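Local coordinates for enterobactin synthetase component F-related protein (Vibrio cholerae serotype O1, PDB 4OXI), which probably activates glycine with ATP as a glycyl-adenylate, an adenylation-domain step linked to lipopolysaccharide modification and resistance to antimicrobial peptides, at residues N128-Q137 with R157-C165; Q476-V487 with C531-P541. All coordinates share one frame; numbering follows the deposited sequence.

Contact 1: residues N128-Q137 with R157-C165; sequences NARATTEQIQ and RLSSLLETC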
loop_
_atom_site.group_PDB
_atom_site.type_symbol
_atom_site.label_atom_id
_atom_site.label_comp_id
_atom_site.label_asym_id
_atom_site.label_seq_id
_atom_site.Cartn_x
_atom_site.Cartn_y
_atom_site.Cartn_z
ATOM N N ASN A 128 6.695 -8.571 -3.421
ATOM C CA ASN A 128 7.693 -7.515 -3.238
ATOM C C ASN A 128 8.824 -7.635 -4.254
ATOM O O ASN A 128 9.288 -8.741 -4.538
ATOM C CB ASN A 128 8.249 -7.550 -1.816
ATOM C CG ASN A 128 8.968 -6.273 -1.449
ATOM O OD1 ASN A 128 10.038 -5.970 -1.987
ATOM N ND2 ASN A 128 8.380 -5.508 -0.539
ATOM N N ALA A 129 9.271 -6.503 -4.798
ATOM C CA ALA A 129 10.336 -6.502 -5.815
ATOM C C ALA A 129 11.637 -7.091 -5.283
ATOM O O ALA A 129 12.479 -7.559 -6.050
ATOM C CB ALA A 129 10.589 -5.078 -6.351
ATOM N N ARG A 130 11.804 -7.068 -3.967
ATOM C CA ARG A 130 13.022 -7.608 -3.370
ATOM C C ARG A 130 12.778 -8.815 -2.462
ATOM O O ARG A 130 13.599 -9.146 -1.623
ATOM C CB ARG A 130 13.799 -6.486 -2.667
ATOM C CG ARG A 130 14.170 -5.387 -3.676
ATOM C CD ARG A 130 15.145 -4.368 -3.144
ATOM N NE ARG A 130 14.558 -3.603 -2.054
ATOM C CZ ARG A 130 15.213 -2.685 -1.346
ATOM N NH1 ARG A 130 14.585 -2.039 -0.361
ATOM N NH2 ARG A 130 16.493 -2.416 -1.617
ATOM N N ALA A 131 11.638 -9.475 -2.636
ATOM C CA ALA A 131 11.402 -10.730 -1.938
ATOM C C ALA A 131 12.301 -11.803 -2.523
ATOM O O ALA A 131 12.523 -11.868 -3.745
ATOM C CB ALA A 131 9.949 -11.152 -2.057
ATOM N N THR A 132 12.800 -12.658 -1.641
ATOM C CA THR A 132 13.620 -13.788 -2.041
ATOM C C THR A 132 12.741 -14.901 -2.545
ATOM O O THR A 132 11.514 -14.914 -2.324
ATOM C CB THR A 132 14.411 -14.351 -0.854
ATOM O OG1 THR A 132 13.498 -14.939 0.084
ATOM C CG2 THR A 132 15.211 -13.240 -0.172
ATOM N N THR A 133 13.384 -15.844 -3.214
ATOM C CA THR A 133 12.722 -17.037 -3.694
ATOM C C THR A 133 11.912 -17.692 -2.588
ATOM O O THR A 133 10.737 -18.029 -2.770
ATOM C CB THR A 133 13.769 -18.012 -4.213
ATOM O OG1 THR A 133 14.404 -17.419 -5.351
ATOM C CG2 THR A 133 13.130 -19.319 -4.629
ATOM N N GLU A 134 12.540 -17.846 -1.431
ATOM C CA GLU A 134 11.905 -18.483 -0.288
ATOM C C GLU A 134 10.696 -17.703 0.211
ATOM O O GLU A 134 9.665 -18.293 0.545
ATOM C CB GLU A 134 12.926 -18.639 0.840
ATOM C CG GLU A 134 12.382 -19.306 2.090
ATOM C CD GLU A 134 13.472 -19.548 3.136
ATOM O OE1 GLU A 134 14.576 -20.000 2.742
ATOM O OE2 GLU A 134 13.227 -19.287 4.340
ATOM N N GLN A 135 10.816 -16.379 0.259
ATOM C CA GLN A 135 9.711 -15.548 0.731
ATOM C C GLN A 135 8.509 -15.628 -0.212
ATOM O O GLN A 135 7.364 -15.640 0.243
ATOM C CB GLN A 135 10.168 -14.096 0.920
ATOM C CG GLN A 135 10.979 -13.866 2.200
ATOM C CD GLN A 135 12.031 -12.784 2.031
ATOM O OE1 GLN A 135 11.992 -11.997 1.079
ATOM N NE2 GLN A 135 12.994 -12.755 2.939
ATOM N N ILE A 136 8.785 -15.683 -1.516
ATOM C CA ILE A 136 7.746 -15.812 -2.538
ATOM C C ILE A 136 7.012 -17.138 -2.371
ATOM O O ILE A 136 5.774 -17.173 -2.405
ATOM C CB ILE A 136 8.335 -15.709 -3.965
ATOM C CG1 ILE A 136 8.898 -14.308 -4.204
ATOM C CG2 ILE A 136 7.272 -16.025 -5.015
ATOM C CD1 ILE A 136 9.650 -14.148 -5.518
ATOM N N GLN A 137 7.771 -18.219 -2.172
ATOM C CA GLN A 137 7.195 -19.549 -1.931
ATOM C C GLN A 137 6.260 -19.514 -0.720
ATOM O O GLN A 137 5.145 -20.038 -0.772
ATOM C CB GLN A 137 8.302 -20.598 -1.700
ATOM C CG GLN A 137 8.806 -21.346 -2.943
ATOM C CD GLN A 137 10.164 -22.075 -2.718
ATOM O OE1 GLN A 137 10.884 -21.796 -1.752
ATOM N NE2 GLN A 137 10.513 -22.995 -3.625
ATOM N N ARG A 157 14.526 -13.862 -11.639
ATOM C CA ARG A 157 13.969 -14.218 -10.330
ATOM C C ARG A 157 12.993 -15.378 -10.448
ATOM O O ARG A 157 12.905 -16.234 -9.558
ATOM C CB ARG A 157 13.241 -13.033 -9.695
ATOM C CG ARG A 157 14.144 -11.944 -9.161
ATOM C CD ARG A 157 13.302 -10.759 -8.761
ATOM N NE ARG A 157 12.588 -10.995 -7.508
ATOM C CZ ARG A 157 11.426 -10.434 -7.200
ATOM N NH1 ARG A 157 10.813 -9.640 -8.078
ATOM N NH2 ARG A 157 10.877 -10.668 -6.019
ATOM N N LEU A 158 12.231 -15.391 -11.537
ATOM C CA LEU A 158 11.285 -16.475 -11.769
ATOM C C LEU A 158 12.022 -17.806 -11.863
ATOM O O LEU A 158 11.621 -18.794 -11.242
ATOM C CB LEU A 158 10.494 -16.237 -13.055
ATOM C CG LEU A 158 9.614 -17.428 -13.419
ATOM C CD1 LEU A 158 8.546 -17.630 -12.341
ATOM C CD2 LEU A 158 8.987 -17.240 -14.797
ATOM N N SER A 159 13.108 -17.826 -12.632
ATOM C CA SER A 159 13.894 -19.054 -12.784
ATOM C C SER A 159 14.347 -19.659 -11.449
ATOM O O SER A 159 14.230 -20.870 -11.260
ATOM C CB SER A 159 15.083 -18.833 -13.710
ATOM O OG SER A 159 15.859 -20.011 -13.780
ATOM N N SER A 160 14.833 -18.834 -10.515
ATOM C CA SER A 160 15.203 -19.335 -9.177
ATOM C C SER A 160 13.999 -19.946 -8.457
ATOM O O SER A 160 14.126 -20.950 -7.755
ATOM C CB SER A 160 15.786 -18.219 -8.307
ATOM O OG SER A 160 16.765 -17.475 -9.004
ATOM N N LEU A 161 12.827 -19.336 -8.625
ATOM C CA LEU A 161 11.611 -19.862 -8.011
ATOM C C LEU A 161 11.248 -21.202 -8.620
ATOM O O LEU A 161 10.925 -22.142 -7.912
ATOM C CB LEU A 161 10.433 -18.889 -8.185
ATOM C CG LEU A 161 9.108 -19.366 -7.577
ATOM C CD1 LEU A 161 9.283 -19.537 -6.085
ATOM C CD2 LEU A 161 7.949 -18.397 -7.871
ATOM N N LEU A 162 11.273 -21.278 -9.943
ATOM C CA LEU A 162 10.829 -22.488 -10.629
ATOM C C LEU A 162 11.750 -23.649 -10.291
ATOM O O LEU A 162 11.322 -24.797 -10.208
ATOM C CB LEU A 162 10.792 -22.267 -12.141
ATOM C CG LEU A 162 9.743 -21.251 -12.596
ATOM C CD1 LEU A 162 9.724 -21.143 -14.099
ATOM C CD2 LEU A 162 8.375 -21.646 -12.070
ATOM N N GLU A 163 13.019 -23.333 -10.080
ATOM C CA GLU A 163 14.005 -24.349 -9.761
ATOM C C GLU A 163 13.674 -25.106 -8.477
ATOM O O GLU A 163 13.882 -26.313 -8.406
ATOM C CB GLU A 163 15.404 -23.727 -9.671
ATOM C CG GLU A 163 16.478 -24.689 -9.182
ATOM C CD GLU A 163 16.967 -25.651 -10.268
ATOM O OE1 GLU A 163 16.362 -25.690 -11.367
ATOM O OE2 GLU A 163 17.972 -26.362 -10.020
ATOM N N THR A 164 13.149 -24.422 -7.462
ATOM C CA THR A 164 12.931 -25.112 -6.187
ATOM C C THR A 164 11.485 -25.484 -5.880
ATOM O O THR A 164 11.240 -26.439 -5.139
ATOM C CB THR A 164 13.496 -24.332 -4.999
ATOM O OG1 THR A 164 12.855 -23.058 -4.925
ATOM C CG2 THR A 164 14.992 -24.140 -5.154
ATOM N N CYS A 165 10.531 -24.723 -6.415
ATOM C CA CYS A 165 9.120 -25.034 -6.201
ATOM C C CYS A 165 8.777 -26.405 -6.811
ATOM O O CYS A 165 9.005 -26.645 -8.001
ATOM C CB CYS A 165 8.229 -23.926 -6.780
ATOM S SG CYS A 165 6.482 -24.122 -6.349
HETATM O O HOH W 1 13.529 -13.157 -5.859
HETATM O O HOH W 2 13.002 -15.752 -6.800
#

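Contact 2: residues Q476-V487 with C531-P541; sequences QRVELEEIETVV and CKQQLNPTFVP. With GAP (glycyl-adenosine-5'-phosphate), chain B.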
loop_
_atom_site.group_PDB
_atom_site.type_symbol
_atom_site.label_atom_id
_atom_site.label_comp_id
_atom_site.label_asym_id
_atom_site.label_seq_id
_atom_site.Cartn_x
_atom_site.Cartn_y
_atom_site.Cartn_z
ATOM N N GLN A 476 8.158 2.645 4.854
ATOM C CA GLN A 476 7.586 1.300 4.848
ATOM C C GLN A 476 7.261 0.793 6.259
ATOM O O GLN A 476 8.091 0.877 7.173
ATOM C CB GLN A 476 8.552 0.330 4.191
ATOM C CG GLN A 476 8.980 0.713 2.793
ATOM C CD GLN A 476 9.856 -0.367 2.182
ATOM O OE1 GLN A 476 9.552 -1.558 2.294
ATOM N NE2 GLN A 476 10.961 0.036 1.558
ATOM N N ARG A 477 6.055 0.267 6.429
ATOM C CA ARG A 477 5.605 -0.283 7.707
ATOM C C ARG A 477 6.435 -1.491 8.163
ATOM O O ARG A 477 6.679 -2.407 7.387
ATOM C CB ARG A 477 4.150 -0.712 7.557
ATOM C CG ARG A 477 3.529 -1.372 8.774
ATOM C CD ARG A 477 2.037 -1.595 8.542
ATOM N NE ARG A 477 1.457 -2.568 9.467
ATOM C CZ ARG A 477 0.149 -2.769 9.618
ATOM N NH1 ARG A 477 -0.729 -2.052 8.913
ATOM N NH2 ARG A 477 -0.284 -3.679 10.482
ATOM N N VAL A 478 6.858 -1.503 9.421
ATOM C CA VAL A 478 7.545 -2.673 9.960
ATOM C C VAL A 478 7.398 -2.744 11.476
ATOM O O VAL A 478 7.274 -1.715 12.137
ATOM C CB VAL A 478 9.043 -2.678 9.561
ATOM C CG1 VAL A 478 9.766 -1.532 10.222
ATOM C CG2 VAL A 478 9.700 -4.030 9.902
ATOM N N GLU A 479 7.383 -3.955 12.025
ATOM C CA GLU A 479 7.452 -4.141 13.476
ATOM C C GLU A 479 8.921 -4.211 13.909
ATOM O O GLU A 479 9.670 -5.070 13.439
ATOM C CB GLU A 479 6.751 -5.449 13.877
ATOM C CG GLU A 479 5.297 -5.595 13.394
ATOM C CD GLU A 479 4.318 -4.765 14.209
ATOM O OE1 GLU A 479 4.735 -4.193 15.241
ATOM O OE2 GLU A 479 3.128 -4.688 13.819
ATOM N N LEU A 480 9.339 -3.322 14.801
ATOM C CA LEU A 480 10.707 -3.362 15.312
ATOM C C LEU A 480 11.004 -4.731 15.916
ATOM O O LEU A 480 12.138 -5.196 15.863
ATOM C CB LEU A 480 10.949 -2.251 16.336
ATOM C CG LEU A 480 11.074 -0.856 15.717
ATOM C CD1 LEU A 480 11.393 0.185 16.771
ATOM C CD2 LEU A 480 12.102 -0.830 14.613
ATOM N N GLU A 481 9.976 -5.389 16.451
ATOM C CA GLU A 481 10.129 -6.743 16.992
ATOM C C GLU A 481 10.427 -7.799 15.931
ATOM O O GLU A 481 11.082 -8.795 16.233
ATOM C CB GLU A 481 8.914 -7.167 17.824
ATOM C CG GLU A 481 8.799 -6.442 19.151
ATOM C CD GLU A 481 7.853 -5.257 19.082
ATOM O OE1 GLU A 481 7.487 -4.726 20.158
ATOM O OE2 GLU A 481 7.473 -4.855 17.949
ATOM N N GLU A 482 9.949 -7.609 14.701
ATOM C CA GLU A 482 10.316 -8.557 13.648
ATOM C C GLU A 482 11.826 -8.483 13.394
ATOM O O GLU A 482 12.487 -9.503 13.236
ATOM C CB GLU A 482 9.542 -8.335 12.339
ATOM C CG GLU A 482 10.040 -9.267 11.213
ATOM C CD GLU A 482 9.450 -8.986 9.819
ATOM O OE1 GLU A 482 8.816 -7.922 9.611
ATOM O OE2 GLU A 482 9.641 -9.839 8.917
ATOM N N ILE A 483 12.365 -7.271 13.368
ATOM C CA ILE A 483 13.786 -7.085 13.124
ATOM C C ILE A 483 14.598 -7.656 14.293
ATOM O O ILE A 483 15.552 -8.403 14.093
ATOM C CB ILE A 483 14.127 -5.599 12.913
ATOM C CG1 ILE A 483 13.302 -5.034 11.749
ATOM C CG2 ILE A 483 15.621 -5.431 12.657
ATOM C CD1 ILE A 483 13.518 -3.543 11.483
ATOM N N GLU A 484 14.198 -7.314 15.507
ATOM C CA GLU A 484 14.836 -7.837 16.703
ATOM C C GLU A 484 14.840 -9.366 16.721
ATOM O O GLU A 484 15.858 -9.992 17.031
ATOM C CB GLU A 484 14.154 -7.281 17.953
ATOM C CG GLU A 484 14.839 -7.712 19.241
ATOM C CD GLU A 484 14.139 -7.193 20.476
ATOM O OE1 GLU A 484 14.118 -7.933 21.484
ATOM O OE2 GLU A 484 13.622 -6.049 20.443
ATOM N N THR A 485 13.710 -9.963 16.354
ATOM C CA THR A 485 13.577 -11.416 16.318
ATOM C C THR A 485 14.577 -12.048 15.362
ATOM O O THR A 485 15.208 -13.057 15.685
ATOM C CB THR A 485 12.146 -11.816 15.923
ATOM O OG1 THR A 485 11.256 -11.483 16.997
ATOM C CG2 THR A 485 12.049 -13.310 15.620
ATOM N N VAL A 486 14.729 -11.441 14.187
ATOM C CA VAL A 486 15.680 -11.916 13.184
ATOM C C VAL A 486 17.121 -11.715 13.659
ATOM O O VAL A 486 17.958 -12.610 13.528
ATOM C CB VAL A 486 15.467 -11.201 11.817
ATOM C CG1 VAL A 486 16.660 -11.428 10.885
ATOM C CG2 VAL A 486 14.138 -11.647 11.158
ATOM N N VAL A 487 17.411 -10.540 14.215
ATOM C CA VAL A 487 18.766 -10.240 14.677
ATOM C C VAL A 487 19.162 -11.152 15.850
ATOM O O VAL A 487 20.297 -11.622 15.909
ATOM C CB VAL A 487 18.939 -8.737 15.020
ATOM C CG1 VAL A 487 20.236 -8.492 15.766
ATOM C CG2 VAL A 487 18.880 -7.886 13.747
ATOM N N CYS A 531 20.969 -11.670 7.681
ATOM C CA CYS A 531 19.808 -10.789 7.789
ATOM C C CYS A 531 19.176 -10.466 6.432
ATOM O O CYS A 531 17.952 -10.349 6.328
ATOM C CB CYS A 531 20.169 -9.496 8.514
ATOM S SG CYS A 531 20.351 -9.721 10.287
ATOM N N LYS A 532 20.013 -10.337 5.401
ATOM C CA LYS A 532 19.547 -9.977 4.059
ATOM C C LYS A 532 18.679 -11.071 3.439
ATOM O O LYS A 532 17.925 -10.811 2.505
ATOM C CB LYS A 532 20.733 -9.649 3.142
ATOM C CG LYS A 532 21.411 -8.329 3.481
ATOM C CD LYS A 532 22.728 -8.143 2.717
ATOM C CE LYS A 532 23.359 -6.783 3.034
ATOM N NZ LYS A 532 24.695 -6.582 2.394
ATOM N N GLN A 533 18.786 -12.291 3.962
ATOM C CA GLN A 533 17.946 -13.391 3.505
ATOM C C GLN A 533 16.617 -13.468 4.260
ATOM O O GLN A 533 15.758 -14.269 3.913
ATOM C CB GLN A 533 18.691 -14.731 3.635
ATOM C CG GLN A 533 20.087 -14.739 3.011
ATOM C CD GLN A 533 20.113 -14.124 1.618
ATOM O OE1 GLN A 533 19.214 -14.365 0.800
ATOM N NE2 GLN A 533 21.146 -13.320 1.341
ATOM N N GLN A 534 16.441 -12.649 5.291
ATOM C CA GLN A 534 15.261 -12.789 6.148
ATOM C C GLN A 534 14.483 -11.496 6.341
ATOM O O GLN A 534 13.398 -11.503 6.918
ATOM C CB GLN A 534 15.659 -13.395 7.503
ATOM C CG GLN A 534 16.188 -14.821 7.366
ATOM C CD GLN A 534 16.936 -15.302 8.597
ATOM O OE1 GLN A 534 16.396 -15.292 9.702
ATOM N NE2 GLN A 534 18.192 -15.731 8.409
ATOM N N LEU A 535 15.056 -10.394 5.869
ATOM C CA LEU A 535 14.428 -9.086 5.956
ATOM C C LEU A 535 14.577 -8.378 4.616
ATOM O O LEU A 535 15.574 -8.561 3.909
ATOM C CB LEU A 535 15.103 -8.216 7.030
ATOM C CG LEU A 535 14.944 -8.550 8.514
ATOM C CD1 LEU A 535 15.793 -7.613 9.347
ATOM C CD2 LEU A 535 13.486 -8.454 8.921
ATOM N N ASN A 536 13.595 -7.557 4.280
ATOM C CA ASN A 536 13.753 -6.594 3.201
ATOM C C ASN A 536 14.922 -5.659 3.529
ATOM O O ASN A 536 15.050 -5.220 4.670
ATOM C CB ASN A 536 12.455 -5.801 3.062
ATOM C CG ASN A 536 12.456 -4.874 1.863
ATOM O OD1 ASN A 536 13.066 -3.794 1.888
ATOM N ND2 ASN A 536 11.763 -5.286 0.803
ATOM N N PRO A 537 15.773 -5.350 2.529
ATOM C CA PRO A 537 16.968 -4.494 2.676
ATOM C C PRO A 537 16.707 -3.201 3.451
ATOM O O PRO A 537 17.581 -2.716 4.173
ATOM C CB PRO A 537 17.327 -4.148 1.227
ATOM C CG PRO A 537 16.857 -5.333 0.441
ATOM C CD PRO A 537 15.625 -5.859 1.150
ATOM N N THR A 538 15.510 -2.654 3.294
ATOM C CA THR A 538 15.144 -1.411 3.957
ATOM C C THR A 538 15.237 -1.576 5.469
ATOM O O THR A 538 15.647 -0.653 6.176
ATOM C CB THR A 538 13.707 -1.007 3.595
ATOM O OG1 THR A 538 13.612 -0.847 2.177
ATOM C CG2 THR A 538 13.306 0.293 4.292
ATOM N N PHE A 539 14.876 -2.765 5.944
ATOM C CA PHE A 539 14.786 -3.030 7.366
ATOM C C PHE A 539 16.089 -3.580 7.957
ATOM O O PHE A 539 16.252 -3.594 9.181
ATOM C CB PHE A 539 13.623 -3.986 7.629
ATOM C CG PHE A 539 12.313 -3.511 7.052
ATOM C CD1 PHE A 539 11.977 -2.156 7.064
ATOM C CD2 PHE A 539 11.420 -4.415 6.485
ATOM C CE1 PHE A 539 10.764 -1.715 6.518
ATOM C CE2 PHE A 539 10.207 -3.983 5.932
ATOM C CZ PHE A 539 9.877 -2.635 5.951
ATOM N N VAL A 540 17.015 -4.025 7.105
ATOM C CA VAL A 540 18.279 -4.571 7.609
ATOM C C VAL A 540 19.085 -3.452 8.271
ATOM O O VAL A 540 19.310 -2.400 7.661
ATOM C CB VAL A 540 19.115 -5.242 6.507
ATOM C CG1 VAL A 540 20.424 -5.758 7.073
ATOM C CG2 VAL A 540 18.350 -6.397 5.883
ATOM N N PRO A 541 19.492 -3.663 9.538
ATOM C CA PRO A 541 20.258 -2.636 10.261
ATOM C C PRO A 541 21.523 -2.264 9.488
ATOM O O PRO A 541 22.211 -3.156 8.982
ATOM C CB PRO A 541 20.605 -3.326 11.589
ATOM C CG PRO A 541 19.514 -4.369 11.758
ATOM C CD PRO A 541 19.257 -4.867 10.358
HETATM N N GAP B . -2.784 2.616 4.105
HETATM C CA GAP B . -1.807 3.732 4.273
HETATM C C GAP B . -0.714 3.235 5.199
HETATM O O GAP B . 0.251 3.912 5.502
HETATM P PA GAP B . 0.146 1.082 6.677
HETATM O O1A GAP B . -0.693 -0.070 7.172
HETATM O O2A GAP B . 1.457 0.831 5.951
HETATM O O3A GAP B . -0.865 1.895 5.736
HETATM C "C5'" GAP B . -0.667 2.278 8.865
HETATM O "O5'" GAP B . 0.403 2.030 7.951
HETATM C "C4'" GAP B . -0.150 3.139 10.000
HETATM O "O4'" GAP B . 0.529 4.276 9.462
HETATM C "C3'" GAP B . -1.253 3.747 10.838
HETATM O "O3'" GAP B . -1.706 2.833 11.836
HETATM C "C2'" GAP B . -0.570 4.976 11.413
HETATM O "O2'" GAP B . 0.307 4.607 12.465
HETATM C "C1'" GAP B . 0.371 5.407 10.318
HETATM N N9 GAP B . -0.249 6.504 9.543
HETATM C C8 GAP B . -0.918 6.365 8.383
HETATM N N7 GAP B . -1.347 7.565 7.918
HETATM C C5 GAP B . -0.954 8.501 8.810
HETATM C C6 GAP B . -1.095 9.966 8.937
HETATM N N6 GAP B . -1.735 10.690 7.979
HETATM N N1 GAP B . -0.545 10.551 10.027
HETATM C C2 GAP B . 0.105 9.842 10.978
HETATM N N3 GAP B . 0.266 8.505 10.920
HETATM C C4 GAP B . -0.229 7.796 9.877
HETATM O O HOH W 3 11.294 -11.911 9.113
#

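Contact 1: residues N128-Q137 with R157-C165
Arg157 clamped onto the turn Asn128-Ala131, with Thr133, Ile136 and Gln137 packed on Leu161, makes a surface contact between two successive helices that connect strands of the parallel sheet containing 123-126 and 147-149. The short helical segments 133-137 and 157-164 approach to 9.6 Å between axes and cross at -65°.

The bend of the arginine at chi3 (75°) brings its guanidinium against the turn. Its NH2 donates to Asn128 O at 2.9 Å, somewhat out of the guanidinium plane, and to Ala131 O at 3.1 Å, nearly in that plane and fairly straight (160° at the hydrogen). Ala129 O lies over one face, 3.3 Å from Arg157 CZ, at an angle too poor for a hydrogen bond. Three carbonyls thus present their negative ends to one cation, which would favour its charge; NH1 is held by Gln154, and a water joins NE to Ala131 O. Asn128 O also accepts from Ala131 N in the type I turn, while Asn128 OD1 closes an Asx turn with Arg130 N.

This turn leads from strand 123-126 into helix 133-142, whose start is a capping box: Thr132 OG1 accepts from Gln135 N, and Gln135 OE1 from Thr132 N. The helix forms the crossover to strand 147-149.

Beyond the cap, Thr133 turns CG2 onto the Leu161 backbone, 3.7 Å from its CA, and a second water bridges Thr133 OG1 and Arg157 O. Leu161 splits its methyls, CD2 meeting Ile136 CG2 at 3.8 Å and CD1 meeting Gln137 CG at 3.7 Å. Gln137, extended beyond CG, runs antiparallel alongside that leucine, and its NE2 reaches Thr164 OG1 at 2.7 Å, though the bent geometry makes this hydrogen bond weak.

Contact 2: residues Q476-V487 with C531-P541
Phe539, Val486 and Gln476 carry this contact, in which strand 476-479 and the following helix pack on the loop after helix 524-531. Val478 sits over one face of the Phe539 ring in a CH-pi contact, its CB 3.7 Å from the ring centroid and 15° off the normal. Gln476 comes to the ring edge, CB to CZ of Phe539 at 3.7 Å, and Ile483 CD1 reaches Phe539 CB at 3.9 Å.

Along the helix, Val486 divides its methyls: CG2 lies 4.0 Å from Leu535 CD2, whereas CG1, anti to the backbone N (chi1 166°), faces Cys531 SG and Gln534 CB. The polar end of Gln476 makes a weak hydrogen bond, NE2 to Thr538 OG1 at 2.9 Å; Asn536 OD1 takes both Thr538 OG1 and N, the latter closing an Asx turn.

The strand lies in the A8 core motif of adenylation domains. Arg477, whose side chain sets out away from the loop, donates from NH1 to the phosphate oxygen O1A of the glycyl-adenylate at 2.6 Å and pairs with Glu364. The apolar packing of Gln476 and Val478 on Phe539 therefore flanks a ligand-binding arginine, consistent with positioning its strand.

In the fold
Contact 1 is a surface contact joining two helices that connect strands of a parallel sheet, whereas contact 2 is partly buried, with eight of its fourteen touching residues buried, and joins a strand-helix unit to a loop. They share no helix or strand. Their chemistry follows their place: contact 1 joins a charged, water-bridged half to a small apolar one, contact 2 relies chiefly on hydrocarbon packing round an aromatic ring. Contact 2 includes a residue of the adenylate pocket; in contact 1 the nearby Asn128 side chain stays about 11 Å from the ligand. Their centres lie 18 Å apart, yet they meet where Asn128 and Arg130 of the turn touch Asn536 of the loop.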